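Local coordinates for protein 4-alpha-glucanotransferase (Aquifex aeolicus, PDB 1TZ7) that is an amylomaltase, also called disproportionating enzyme or D-enzyme, a glucanotransferase built around an eight-stranded parallel barrel, at residues A[459-464]-A[479-484]. Sequence-based numbering, arbitrary orientation.
Sequences DLLNLG and WRWRIK
Two hydroxyls, Thr401 OG1 and Ser402 OG, hydrogen-bond to Asp459 OD2 in the short helix just ahead of Leu461 and Leu463, the two residues that reach Trp481. The backbone of 459-464 leaves the helix at Asn462, which has positive phi in a Schellman motif. A weak bond from Asn462 N to Asp459 O, 3.1 Å, belongs to this turn. No hydrogen bond joins the two segments, and the contact is apolar and small, burying 124 Å² in all.

Both leucines bring a CD1 methyl to the Trp481 indole. Leu463 CD1 is 3.6 Å from Trp481 CZ2 and also lies near NE1 and CE2, where the two rings join. It comes in obliquely, and its side chain runs at about a right angle to that of Trp481. Leu461 CD1 meets the ring edge, close to its plane, 4.1 Å from Trp481 CZ2. The same methyl lies 4.3 Å from Ile483 CG1. The indole reaches the leucines because Trp481 CG is anti to its backbone N, chi1 176°. Ile483 N lies 4.0 Å above one face of the indole, toward its rim.

Within 479-484, Lys484 folds back so that its NZ donates to Arg482 O at 3.1 Å. The bond lies in the carbonyl plane, with a C=O to donor angle of 160°.

Trp481 and Ile483 also pack on Met457 of helix 457-460. That helix directly follows barrel strand 452-456, which lies between strands 23-27 and 397-400. The contact thus lays the loop before helix 491-500 against the chain leaving this last barrel strand.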
loop_
_atom_site.group_PDB
_atom_site.type_symbol
_atom_site.label_atom_id
_atom_site.label_comp_id
_atom_site.label_asym_id
_atom_site.label_seq_id
_atom_site.Cartn_x
_atom_site.Cartn_y
_atom_site.Cartn_z
ATOM N N ASP A 459 -3.240 7.545 15.928
ATOM C CA ASP A 459 -3.670 7.120 17.264
ATOM C C ASP A 459 -2.587 7.402 18.306
ATOM O O ASP A 459 -2.881 7.839 19.421
ATOM C CB ASP A 459 -4.019 5.631 17.266
ATOM C CG ASP A 459 -5.223 5.309 16.398
ATOM O OD1 ASP A 459 -6.021 6.232 16.107
ATOM O OD2 ASP A 459 -5.454 4.164 15.960
ATOM N N LEU A 460 -1.337 7.148 17.933
ATOM C CA LEU A 460 -0.196 7.484 18.784
ATOM C C LEU A 460 -0.198 8.976 19.119
ATOM O O LEU A 460 0.152 9.374 20.233
ATOM C CB LEU A 460 1.114 7.114 18.083
ATOM C CG LEU A 460 2.245 6.536 18.948
ATOM C CD1 LEU A 460 3.566 6.618 18.195
ATOM C CD2 LEU A 460 2.352 7.239 20.288
ATOM N N LEU A 461 -0.599 9.794 18.146
ATOM C CA LEU A 461 -0.582 11.249 18.298
ATOM C C LEU A 461 -1.914 11.779 18.831
ATOM O O LEU A 461 -2.083 12.991 19.013
ATOM C CB LEU A 461 -0.255 11.911 16.954
ATOM C CG LEU A 461 1.129 11.562 16.373
ATOM C CD1 LEU A 461 1.304 12.157 14.986
ATOM C CD2 LEU A 461 2.236 12.036 17.299
ATOM N N ASN A 462 -2.859 10.873 19.074
ATOM C CA ASN A 462 -4.158 11.240 19.662
ATOM C C ASN A 462 -4.923 12.261 18.792
ATOM O O ASN A 462 -5.418 13.278 19.291
ATOM C CB ASN A 462 -3.964 11.787 21.092
ATOM C CG ASN A 462 -5.149 11.488 22.003
ATOM O OD1 ASN A 462 -6.023 10.688 21.667
ATOM N ND2 ASN A 462 -5.179 12.133 23.161
ATOM N N LEU A 463 -5.019 11.968 17.494
ATOM C CA LEU A 463 -5.653 12.877 16.533
ATOM C C LEU A 463 -7.049 12.391 16.166
ATOM O O LEU A 463 -7.349 11.202 16.272
ATOM C CB LEU A 463 -4.796 12.988 15.269
ATOM C CG LEU A 463 -3.386 13.551 15.465
ATOM C CD1 LEU A 463 -2.607 13.474 14.163
ATOM C CD2 LEU A 463 -3.438 14.999 15.983
ATOM N N GLY A 464 -7.896 13.319 15.726
ATOM C CA GLY A 464 -9.303 13.026 15.476
ATOM C C GLY A 464 -9.614 12.779 14.004
ATOM O O GLY A 464 -8.747 12.363 13.235
ATOM N N TRP A 479 -5.606 10.597 1.345
ATOM C CA TRP A 479 -4.171 10.307 1.252
ATOM C C TRP A 479 -3.319 11.540 1.491
ATOM O O TRP A 479 -2.144 11.578 1.109
ATOM C CB TRP A 479 -3.828 9.683 -0.109
ATOM C CG TRP A 479 -4.842 8.696 -0.577
ATOM C CD1 TRP A 479 -5.729 8.856 -1.595
ATOM C CD2 TRP A 479 -5.081 7.397 -0.039
ATOM N NE1 TRP A 479 -6.508 7.731 -1.729
ATOM C CE2 TRP A 479 -6.133 6.821 -0.783
ATOM C CE3 TRP A 479 -4.514 6.651 1.003
ATOM C CZ2 TRP A 479 -6.625 5.539 -0.524
ATOM C CZ3 TRP A 479 -5.002 5.380 1.258
ATOM C CH2 TRP A 479 -6.049 4.838 0.496
ATOM N N ARG A 480 -3.899 12.542 2.139
ATOM C CA ARG A 480 -3.258 13.830 2.263
ATOM C C ARG A 480 -2.641 14.066 3.658
ATOM O O ARG A 480 -1.802 14.943 3.814
ATOM C CB ARG A 480 -4.254 14.949 1.922
ATOM C CG ARG A 480 -4.872 14.814 0.492
ATOM C CD ARG A 480 -5.450 16.108 -0.086
ATOM N NE ARG A 480 -4.485 16.820 -0.832
ATOM C CZ ARG A 480 -4.496 17.126 -2.136
ATOM N NH1 ARG A 480 -3.503 17.851 -2.553
ATOM N NH2 ARG A 480 -5.397 16.676 -3.023
ATOM N N TRP A 481 -3.053 13.288 4.662
ATOM C CA TRP A 481 -2.626 13.572 6.039
ATOM C C TRP A 481 -1.126 13.439 6.193
ATOM O O TRP A 481 -0.527 12.486 5.708
ATOM C CB TRP A 481 -3.302 12.658 7.055
ATOM C CG TRP A 481 -2.776 12.913 8.451
ATOM C CD1 TRP A 481 -3.080 13.973 9.261
ATOM C CD2 TRP A 481 -1.826 12.121 9.174
ATOM N NE1 TRP A 481 -2.390 13.877 10.449
ATOM C CE2 TRP A 481 -1.615 12.749 10.422
ATOM C CE3 TRP A 481 -1.134 10.929 8.900
ATOM C CZ2 TRP A 481 -0.748 12.230 11.386
ATOM C CZ3 TRP A 481 -0.277 10.422 9.859
ATOM C CH2 TRP A 481 -0.091 11.074 11.086
ATOM N N ARG A 482 -0.524 14.398 6.891
ATOM C CA ARG A 482 0.887 14.326 7.252
ATOM C C ARG A 482 1.084 14.666 8.718
ATOM O O ARG A 482 0.303 15.424 9.307
ATOM C CB ARG A 482 1.708 15.297 6.395
ATOM C CG ARG A 482 1.640 15.030 4.904
ATOM C CD ARG A 482 2.932 15.349 4.163
ATOM N NE ARG A 482 3.236 16.777 4.172
ATOM C CZ ARG A 482 4.468 17.287 4.174
ATOM N NH1 ARG A 482 4.636 18.597 4.180
ATOM N NH2 ARG A 482 5.532 16.486 4.172
ATOM N N ILE A 483 2.132 14.110 9.303
ATOM C CA ILE A 483 2.619 14.551 10.601
ATOM C C ILE A 483 3.001 16.019 10.532
ATOM O O ILE A 483 3.728 16.433 9.626
ATOM C CB ILE A 483 3.856 13.700 11.022
ATOM C CG1 ILE A 483 3.452 12.238 11.229
ATOM C CG2 ILE A 483 4.483 14.258 12.290
ATOM C CD1 ILE A 483 4.633 11.257 11.158
ATOM N N LYS A 484 2.503 16.806 11.495
ATOM C CA LYS A 484 2.812 18.240 11.576
ATOM C C LYS A 484 3.527 18.597 12.896
ATOM O O LYS A 484 3.966 19.733 13.082
ATOM C CB LYS A 484 1.522 19.070 11.464
ATOM C CG LYS A 484 0.782 18.908 10.145
ATOM C CD LYS A 484 -0.621 19.530 10.215
ATOM C CE LYS A 484 -1.594 18.833 9.271
ATOM N NZ LYS A 484 -1.952 17.461 9.740
#